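Local coordinates for alanine racemase, biosynthetic (Pseudomonas aeruginosa PAO1, PDB 6A2F), which belongs to the alanine racemase family of dimeric, pyridoxal-phosphate-bearing enzymes, which join an N-terminal TIM-type barrel to a C-terminal beta domain, at residues Cys271-Ala274 and Pro278-Ala281; Ser301-Ala306 and Thr349-Arg354; Glu332-Cys337 and Tyr342-Lys347. One frame throughout, in Å; residues are numbered along the deposited sequence.

Interaction 1: Cys271-Ala274 and Pro278-Ala281. With DLY (D-lysine), chain D; ACT (acetate ion), chain E.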
loop_
_atom_site.group_PDB
_atom_site.type_symbol
_atom_site.label_atom_id
_atom_site.label_comp_id
_atom_site.label_asym_id
_atom_site.label_seq_id
_atom_site.Cartn_x
_atom_site.Cartn_y
_atom_site.Cartn_z
ATOM N N CYS A 271 -12.311 -0.076 -7.012
ATOM C CA CYS A 271 -11.153 -0.439 -6.191
ATOM C C CYS A 271 -9.937 -0.601 -7.086
ATOM O O CYS A 271 -10.021 -1.234 -8.131
ATOM C CB CYS A 271 -11.405 -1.734 -5.410
ATOM S SG CYS A 271 -10.051 -2.208 -4.303
ATOM N N GLY A 272 -8.813 -0.024 -6.674
ATOM C CA GLY A 272 -7.570 -0.113 -7.438
ATOM C C GLY A 272 -6.350 -0.168 -6.548
ATOM O O GLY A 272 -6.472 -0.219 -5.322
ATOM N N TYR A 273 -5.164 -0.139 -7.154
ATOM C CA TYR A 273 -3.927 -0.343 -6.390
ATOM C C TYR A 273 -3.602 0.751 -5.367
ATOM O O TYR A 273 -2.883 0.496 -4.403
ATOM C CB TYR A 273 -2.716 -0.679 -7.282
ATOM C CG TYR A 273 -2.332 0.344 -8.327
ATOM C CD1 TYR A 273 -1.701 1.538 -7.975
ATOM C CD2 TYR A 273 -2.564 0.099 -9.683
ATOM C CE1 TYR A 273 -1.341 2.468 -8.940
ATOM C CE2 TYR A 273 -2.198 1.021 -10.654
ATOM C CZ TYR A 273 -1.591 2.202 -10.278
ATOM O OH TYR A 273 -1.236 3.116 -11.243
ATOM N N ALA A 274 -4.147 1.951 -5.564
ATOM C CA ALA A 274 -4.002 3.026 -4.580
ATOM C C ALA A 274 -4.888 2.822 -3.348
ATOM O O ALA A 274 -4.709 3.489 -2.333
ATOM C CB ALA A 274 -4.276 4.377 -5.216
ATOM N N PRO A 278 -3.354 -5.275 -4.968
ATOM C CA PRO A 278 -2.127 -5.524 -5.744
ATOM C C PRO A 278 -2.293 -5.123 -7.205
ATOM O O PRO A 278 -3.227 -5.586 -7.863
ATOM C CB PRO A 278 -1.937 -7.038 -5.627
ATOM C CG PRO A 278 -2.616 -7.397 -4.347
ATOM C CD PRO A 278 -3.815 -6.488 -4.266
ATOM N N ARG A 279 -1.403 -4.266 -7.705
ATOM C CA ARG A 279 -1.486 -3.814 -9.095
ATOM C C ARG A 279 -1.340 -4.956 -10.097
ATOM O O ARG A 279 -1.986 -4.946 -11.151
ATOM C CB ARG A 279 -0.451 -2.732 -9.403
ATOM C CG ARG A 279 -0.426 -2.355 -10.872
ATOM C CD ARG A 279 0.607 -1.305 -11.233
ATOM N NE ARG A 279 0.686 -1.201 -12.686
ATOM C CZ ARG A 279 1.492 -1.930 -13.451
ATOM N NH1 ARG A 279 2.327 -2.811 -12.913
ATOM N NH2 ARG A 279 1.470 -1.772 -14.765
ATOM N N THR A 280 -0.493 -5.929 -9.765
ATOM C CA THR A 280 -0.122 -6.999 -10.697
ATOM C C THR A 280 -1.041 -8.228 -10.624
ATOM O O THR A 280 -0.764 -9.251 -11.254
ATOM C CB THR A 280 1.353 -7.427 -10.512
ATOM O OG1 THR A 280 1.590 -7.775 -9.142
ATOM C CG2 THR A 280 2.294 -6.295 -10.909
ATOM N N ALA A 281 -2.128 -8.122 -9.859
ATOM C CA ALA A 281 -3.131 -9.182 -9.775
ATOM C C ALA A 281 -3.427 -9.722 -11.170
ATOM O O ALA A 281 -3.936 -8.990 -12.020
ATOM C CB ALA A 281 -4.404 -8.668 -9.120
HETATM N N DLY D . -7.728 4.383 -15.374
HETATM C CA DLY D . -6.919 5.087 -14.330
HETATM C C DLY D . -7.590 5.019 -12.979
HETATM O O DLY D . -7.991 6.038 -12.418
HETATM C CB DLY D . -5.538 4.445 -14.258
HETATM C CG DLY D . -4.414 5.438 -13.973
HETATM C CD DLY D . -3.284 4.772 -13.200
HETATM C CE DLY D . -2.323 4.023 -14.116
HETATM N NZ DLY D . -2.215 2.658 -13.646
HETATM O OXT DLY D . -7.763 3.955 -12.381
HETATM C C ACT E . -0.303 0.712 -16.085
HETATM O O ACT E . -0.584 1.261 -14.993
HETATM O OXT ACT E . -0.291 -0.530 -16.206
HETATM C CH3 ACT E . 0.031 1.553 -17.286
#

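Interaction 2: Ser301-Ala306 and Thr349-Arg354. With DLY (D-lysine), chain D.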
loop_
_atom_site.group_PDB
_atom_site.type_symbol
_atom_site.label_atom_id
_atom_site.label_comp_id
_atom_site.label_asym_id
_atom_site.label_seq_id
_atom_site.Cartn_x
_atom_site.Cartn_y
_atom_site.Cartn_z
ATOM N N SER A 301 -5.828 -0.884 -12.336
ATOM C CA SER A 301 -5.332 0.483 -12.381
ATOM C C SER A 301 -5.409 1.134 -10.990
ATOM O O SER A 301 -5.705 0.453 -10.001
ATOM C CB SER A 301 -6.070 1.286 -13.447
ATOM O OG SER A 301 -7.420 1.499 -13.099
ATOM N N MET A 302 -5.115 2.430 -10.911
ATOM C CA MET A 302 -4.989 3.125 -9.625
ATOM C C MET A 302 -6.275 3.115 -8.791
ATOM O O MET A 302 -6.238 2.867 -7.583
ATOM C CB MET A 302 -4.501 4.560 -9.846
ATOM C CG MET A 302 -4.147 5.329 -8.583
ATOM S SD MET A 302 -3.259 6.868 -8.894
ATOM C CE MET A 302 -1.663 6.214 -9.380
ATOM N N ASP A 303 -7.390 3.436 -9.421
ATOM C CA ASP A 303 -8.648 3.480 -8.711
ATOM C C ASP A 303 -9.665 2.457 -9.184
ATOM O O ASP A 303 -10.736 2.349 -8.606
ATOM C CB ASP A 303 -9.238 4.887 -8.829
ATOM C CG ASP A 303 -8.215 5.968 -8.569
ATOM O OD1 ASP A 303 -7.936 6.239 -7.394
ATOM O OD2 ASP A 303 -7.692 6.551 -9.532
ATOM N N MET A 304 -9.352 1.746 -10.260
ATOM C CA MET A 304 -10.312 0.815 -10.839
ATOM C C MET A 304 -9.812 -0.594 -11.115
ATOM O O MET A 304 -8.624 -0.834 -11.297
ATOM C CB MET A 304 -10.908 1.413 -12.118
ATOM C CG MET A 304 -11.736 2.664 -11.882
ATOM S SD MET A 304 -12.161 3.562 -13.384
ATOM C CE MET A 304 -10.597 4.315 -13.805
ATOM N N LEU A 305 -10.761 -1.526 -11.115
ATOM C CA LEU A 305 -10.498 -2.932 -11.382
ATOM C C LEU A 305 -11.592 -3.460 -12.302
ATOM O O LEU A 305 -12.722 -2.973 -12.275
ATOM C CB LEU A 305 -10.465 -3.731 -10.077
ATOM C CG LEU A 305 -10.854 -5.209 -10.166
ATOM C CD1 LEU A 305 -10.596 -5.913 -8.843
ATOM C CD2 LEU A 305 -12.308 -5.365 -10.587
ATOM N N ALA A 306 -11.258 -4.456 -13.115
ATOM C CA ALA A 306 -12.226 -5.041 -14.045
ATOM C C ALA A 306 -12.422 -6.535 -13.819
ATOM O O ALA A 306 -11.481 -7.249 -13.499
ATOM C CB ALA A 306 -11.826 -4.762 -15.485
ATOM N N THR A 349 -5.134 1.497 2.201
ATOM C CA THR A 349 -4.668 2.880 2.408
ATOM C C THR A 349 -5.660 3.769 3.154
ATOM O O THR A 349 -6.835 3.427 3.290
ATOM C CB THR A 349 -4.306 3.557 1.071
ATOM O OG1 THR A 349 -5.430 3.483 0.184
ATOM C CG2 THR A 349 -3.098 2.878 0.429
ATOM N N ALA A 350 -5.169 4.921 3.613
ATOM C CA ALA A 350 -5.949 5.871 4.413
ATOM C C ALA A 350 -7.267 6.291 3.763
ATOM O O ALA A 350 -8.261 6.517 4.460
ATOM C CB ALA A 350 -5.115 7.098 4.754
ATOM N N ARG A 351 -7.283 6.373 2.434
ATOM C CA ARG A 351 -8.472 6.842 1.721
ATOM C C ARG A 351 -9.611 5.826 1.663
ATOM O O ARG A 351 -10.718 6.160 1.250
ATOM C CB ARG A 351 -8.110 7.322 0.322
ATOM C CG ARG A 351 -7.828 6.219 -0.676
ATOM C CD ARG A 351 -7.772 6.833 -2.058
ATOM N NE ARG A 351 -7.749 5.818 -3.095
ATOM C CZ ARG A 351 -7.956 6.064 -4.380
ATOM N NH1 ARG A 351 -7.910 5.063 -5.245
ATOM N NH2 ARG A 351 -8.212 7.299 -4.796
ATOM N N VAL A 352 -9.335 4.588 2.062
ATOM C CA VAL A 352 -10.387 3.592 2.234
ATOM C C VAL A 352 -10.950 3.744 3.643
ATOM O O VAL A 352 -10.258 3.447 4.619
ATOM C CB VAL A 352 -9.862 2.156 2.034
ATOM C CG1 VAL A 352 -10.992 1.144 2.186
ATOM C CG2 VAL A 352 -9.185 2.021 0.679
ATOM N N PRO A 353 -12.199 4.234 3.761
ATOM C CA PRO A 353 -12.779 4.406 5.093
ATOM C C PRO A 353 -12.964 3.078 5.811
ATOM O O PRO A 353 -13.235 2.059 5.176
ATOM C CB PRO A 353 -14.139 5.064 4.817
ATOM C CG PRO A 353 -14.421 4.822 3.379
ATOM C CD PRO A 353 -13.087 4.746 2.701
ATOM N N ARG A 354 -12.797 3.099 7.126
ATOM C CA ARG A 354 -13.030 1.926 7.945
ATOM C C ARG A 354 -14.375 2.079 8.654
ATOM O O ARG A 354 -14.642 3.123 9.252
ATOM C CB ARG A 354 -11.894 1.746 8.967
ATOM C CG ARG A 354 -10.469 1.869 8.419
ATOM C CD ARG A 354 -10.163 0.802 7.377
ATOM N NE ARG A 354 -8.749 0.441 7.305
ATOM C CZ ARG A 354 -7.859 0.983 6.474
ATOM N NH1 ARG A 354 -8.214 1.941 5.627
ATOM N NH2 ARG A 354 -6.602 0.561 6.491
HETATM N N DLY D . -7.728 4.383 -15.374
HETATM C CA DLY D . -6.919 5.087 -14.330
HETATM C C DLY D . -7.590 5.019 -12.979
HETATM O O DLY D . -7.991 6.038 -12.418
HETATM C CB DLY D . -5.538 4.445 -14.258
HETATM C CG DLY D . -4.414 5.438 -13.973
HETATM C CD DLY D . -3.284 4.772 -13.200
HETATM C CE DLY D . -2.323 4.023 -14.116
HETATM N NZ DLY D . -2.215 2.658 -13.646
HETATM O OXT DLY D . -7.763 3.955 -12.381
#

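Interaction 3: Glu332-Cys337 and Tyr342-Lys347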
loop_
_atom_site.group_PDB
_atom_site.type_symbol
_atom_site.label_atom_id
_atom_site.label_comp_id
_atom_site.label_asym_id
_atom_site.label_seq_id
_atom_site.Cartn_x
_atom_site.Cartn_y
_atom_site.Cartn_z
ATOM N N GLU A 332 -6.734 -16.508 -0.046
ATOM C CA GLU A 332 -6.894 -17.004 -1.416
ATOM C C GLU A 332 -6.516 -15.927 -2.434
ATOM O O GLU A 332 -5.782 -16.204 -3.388
ATOM C CB GLU A 332 -8.319 -17.514 -1.677
ATOM C CG GLU A 332 -8.434 -18.400 -2.915
ATOM C CD GLU A 332 -9.865 -18.613 -3.386
ATOM O OE1 GLU A 332 -10.782 -18.702 -2.545
ATOM O OE2 GLU A 332 -10.078 -18.706 -4.614
ATOM N N VAL A 333 -7.008 -14.707 -2.216
ATOM C CA VAL A 333 -6.725 -13.584 -3.118
ATOM C C VAL A 333 -5.224 -13.292 -3.156
ATOM O O VAL A 333 -4.648 -13.122 -4.232
ATOM C CB VAL A 333 -7.525 -12.312 -2.747
ATOM C CG1 VAL A 333 -7.217 -11.170 -3.706
ATOM C CG2 VAL A 333 -9.016 -12.599 -2.757
ATOM N N ALA A 334 -4.603 -13.260 -1.980
ATOM C CA ALA A 334 -3.163 -13.040 -1.862
ATOM C C ALA A 334 -2.338 -14.125 -2.561
ATOM O O ALA A 334 -1.324 -13.824 -3.191
ATOM C CB ALA A 334 -2.770 -12.940 -0.400
ATOM N N ARG A 335 -2.777 -15.379 -2.442
ATOM C CA ARG A 335 -2.099 -16.510 -3.082
ATOM C C ARG A 335 -2.124 -16.365 -4.604
ATOM O O ARG A 335 -1.123 -16.616 -5.272
ATOM C CB ARG A 335 -2.712 -17.846 -2.631
ATOM C CG ARG A 335 -1.919 -19.090 -3.024
ATOM C CD ARG A 335 -2.353 -20.318 -2.232
ATOM N NE ARG A 335 -3.798 -20.539 -2.331
ATOM C CZ ARG A 335 -4.392 -21.328 -3.228
ATOM N NH1 ARG A 335 -5.720 -21.442 -3.230
ATOM N NH2 ARG A 335 -3.670 -22.007 -4.119
ATOM N N ALA A 336 -3.264 -15.932 -5.136
ATOM C CA ALA A 336 -3.404 -15.663 -6.568
ATOM C C ALA A 336 -2.502 -14.513 -7.024
ATOM O O ALA A 336 -2.059 -14.474 -8.180
ATOM C CB ALA A 336 -4.855 -15.368 -6.909
ATOM N N CYS A 337 -2.226 -13.586 -6.107
ATOM C CA CYS A 337 -1.399 -12.420 -6.395
ATOM C C CYS A 337 0.080 -12.650 -6.106
ATOM O O CYS A 337 0.885 -11.723 -6.208
ATOM C CB CYS A 337 -1.914 -11.203 -5.622
ATOM S SG CYS A 337 -3.480 -10.567 -6.257
ATOM N N TYR A 342 -0.944 -10.878 4.923
ATOM C CA TYR A 342 -0.231 -9.787 5.581
ATOM C C TYR A 342 -0.228 -8.519 4.724
ATOM O O TYR A 342 -0.628 -7.451 5.184
ATOM C CB TYR A 342 1.228 -10.162 5.839
ATOM C CG TYR A 342 1.511 -11.305 6.792
ATOM C CD1 TYR A 342 1.527 -11.105 8.170
ATOM C CD2 TYR A 342 1.843 -12.569 6.307
ATOM C CE1 TYR A 342 1.822 -12.146 9.038
ATOM C CE2 TYR A 342 2.141 -13.615 7.164
ATOM C CZ TYR A 342 2.129 -13.403 8.527
ATOM O OH TYR A 342 2.427 -14.447 9.378
ATOM N N GLU A 343 0.230 -8.648 3.480
ATOM C CA GLU A 343 0.443 -7.495 2.610
ATOM C C GLU A 343 -0.858 -6.815 2.216
ATOM O O GLU A 343 -0.962 -5.589 2.289
ATOM C CB GLU A 343 1.257 -7.865 1.365
ATOM C CG GLU A 343 1.640 -6.640 0.541
ATOM C CD GLU A 343 2.557 -6.924 -0.640
ATOM O OE1 GLU A 343 2.471 -8.018 -1.245
ATOM O OE2 GLU A 343 3.363 -6.027 -0.974
ATOM N N LEU A 344 -1.844 -7.610 1.808
ATOM C CA LEU A 344 -3.135 -7.077 1.386
ATOM C C LEU A 344 -3.831 -6.327 2.517
ATOM O O LEU A 344 -4.330 -5.222 2.307
ATOM C CB LEU A 344 -4.031 -8.188 0.837
ATOM C CG LEU A 344 -3.937 -8.532 -0.659
ATOM C CD1 LEU A 344 -2.517 -8.874 -1.089
ATOM C CD2 LEU A 344 -4.880 -9.684 -0.992
ATOM N N LEU A 345 -3.836 -6.921 3.711
ATOM C CA LEU A 345 -4.483 -6.333 4.885
ATOM C C LEU A 345 -3.804 -5.046 5.358
ATOM O O LEU A 345 -4.467 -4.025 5.554
ATOM C CB LEU A 345 -4.556 -7.344 6.044
ATOM C CG LEU A 345 -5.468 -8.572 5.919
ATOM C CD1 LEU A 345 -5.295 -9.485 7.124
ATOM C CD2 LEU A 345 -6.929 -8.170 5.767
ATOM N N SER A 346 -2.484 -5.092 5.524
ATOM C CA SER A 346 -1.762 -3.963 6.112
ATOM C C SER A 346 -1.537 -2.793 5.153
ATOM O O SER A 346 -1.106 -1.722 5.580
ATOM C CB SER A 346 -0.439 -4.419 6.730
ATOM O OG SER A 346 0.487 -4.757 5.726
ATOM N N LYS A 347 -1.840 -2.990 3.870
ATOM C CA LYS A 347 -1.648 -1.933 2.873
ATOM C C LYS A 347 -2.926 -1.260 2.368
ATOM O O LYS A 347 -2.880 -0.440 1.442
ATOM C CB LYS A 347 -0.799 -2.418 1.701
ATOM C CG LYS A 347 0.681 -2.309 1.982
ATOM C CD LYS A 347 1.463 -2.060 0.706
ATOM C CE LYS A 347 2.188 -3.308 0.252
ATOM N NZ LYS A 347 3.298 -2.957 -0.675
#

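Interaction 1: Cys271-Ala274 and Pro278-Ala281
Tyr273 OH accepts a 2.6 Å hydrogen bond from NZ of the bound D-lysine, and the ring behind this hydroxyl lies side by side with Arg279. The amine sits at the ring edge, in its plane. Arg279 has a polar bond of its own: its NH2 donates to OXT of an acetate ion at 2.6 Å, with an N-H...O angle of 158°. The acetate is probably from the crystallisation liquor.

Between the two residues the touch is apolar. Arg279 CG is anti to the backbone N (chi1 174°), and the chain stays extended as far as NE. Its methylenes therefore run along the tyrosine. Arg279 CG comes within 3.5 Å of Tyr273 CD2, and Arg279 CD makes an off-centre CH-pi contact, 4.1 Å from the centroid of the Tyr273 ring. The guanidinium plane is turned 72° from the ring.

Arg279 stands in a type I turn from Pro278 to Ala281. Its N and NH1 are bonded to Glu343 and Thr339 of the second subunit, and Tyr273 packs on Tyr342 of that subunit. This places the pocket at the dimer interface. The arginine thus gives the ring a hydrocarbon flank, while its guanidinium binds the partner chain and, in this crystal, an acetate.

Interaction 2: Ser301-Ala306 and Thr349-Arg354
Asp303 and Arg351 form a salt bridge in which one carboxylate oxygen, Asp303 OD1, faces both terminal nitrogens of the guanidinium. Arg351 NH2 lies 2.8 Å from Asp303 OD1, but the bond is bent and weak. The modelled 2.4 Å from Arg351 NH1 to Asp303 OD1 is doubtfully short. OD1 sits at the guanidinium edge, near its plane. The carboxylate itself is turned 53° away, and the two side chains cross at about a right angle. Arg351 CG stands between its backbone N and carbonyl carbon (chi1 75°), and from there the extended chain reaches across to the aspartate. The guanidinium has other acidic partners: NE pairs with Asp275, and NH2 with Glu63 of the second subunit.

Residues 301-304 form the loop that leads into strand 305-308 of the C-terminal beta domain, with Ser301 N bonded to Met304 O. This loop lines the D-lysine pocket. Ser301 OG donates to OXT of the ligand at 2.6 Å and is also bonded to Arg130 of the second subunit. Asp303 N donates to the same OXT at 3.0 Å, nearly straight at 167°. Met304 CE packs against this carboxylate, 3.2 Å from OXT.

In 349-354, Thr349 O has two donors, which reach it from opposite faces of its plane. Val352 N closes a type I turn with a 3.0 Å bond to Thr349 O, and Arg354 NH1 donates to it at 3.1 Å. The same Arg354 NH1 also donates to Val352 O at 2.7 Å, in the carbonyl plane. Arg354 NH2 is taken up by Gly39 O and Val348 O.

Interaction 3: Glu332-Cys337 and Tyr342-Lys347
Leu344 meets Val333 and Ala334 where two short helices, 330-336 and 341-346, pack against each other. The apolar contact rests on the two leucine methyls, and chiefly on CD2. Leu344 CD2 is 3.7 Å from Ala334 N and 3.9 Å from Ala334 CB, so it lies against the helix backbone as well as the methyl. The other branch, Leu344 CD1, is 4.1 Å from Ala334 CB. Val333 comes in from the neighbouring position, its side chain at about a right angle to the leucine. Val333 CG1, anti to the backbone N (chi1 180°), reaches 3.9 Å from Leu344 CD2. The small alanine is consistent with the close approach of the helices: the CA atoms of Ala334 and Leu344 are 6.8 Å apart. Val330, Trp324 and Pro278 of the same chain also pack on Leu344.

The hydrogen bonds here lie within each helix. In the second one, Tyr342 O receives both Ser346 N and Ser346 OG, each at 3.0 Å. They come from opposite faces of the carbonyl plane, with OG above it. Tyr342 sends its hydroxyl the other way, to a phosphate oxygen of the modified lysine at position 34, and its side chain touches a bound D-lysine.

One charged pair is local. Lys347 NZ and Glu343 OE2 form a weak salt bridge of 3.1 Å, one helical turn apart. Lys347 NZ is bonded as well to Tyr277 O of the second subunit. Glu332 pairs with Arg293.

The helix pair is thus joined by dispersion and the exclusion of water. The polar groups of 342-347 bond within their own helix, to the cofactor phosphate and to the partner chain, among others.

In the fold
All three contacts lie in the C-terminal domain. Interaction 1 comes first along the chain, in the loop between strands 264-269 and 286-289. The segments of interaction 2 follow, and those of interaction 3 fall between them in sequence. Interactions 1 and 2 have centres about 8 Å apart and share one D-lysine; the backbones of Tyr273 and Ser301 also meet. The centre of interaction 3 is about 11 Å from that of interaction 1, with Pro278 and Ala281 packing on Leu344 and Cys337, and about 14 Å from interaction 2. Across the dimer, Tyr342 and Glu343 of one subunit meet Tyr273 and Arg279 of the other. Both chains therefore build each pocket.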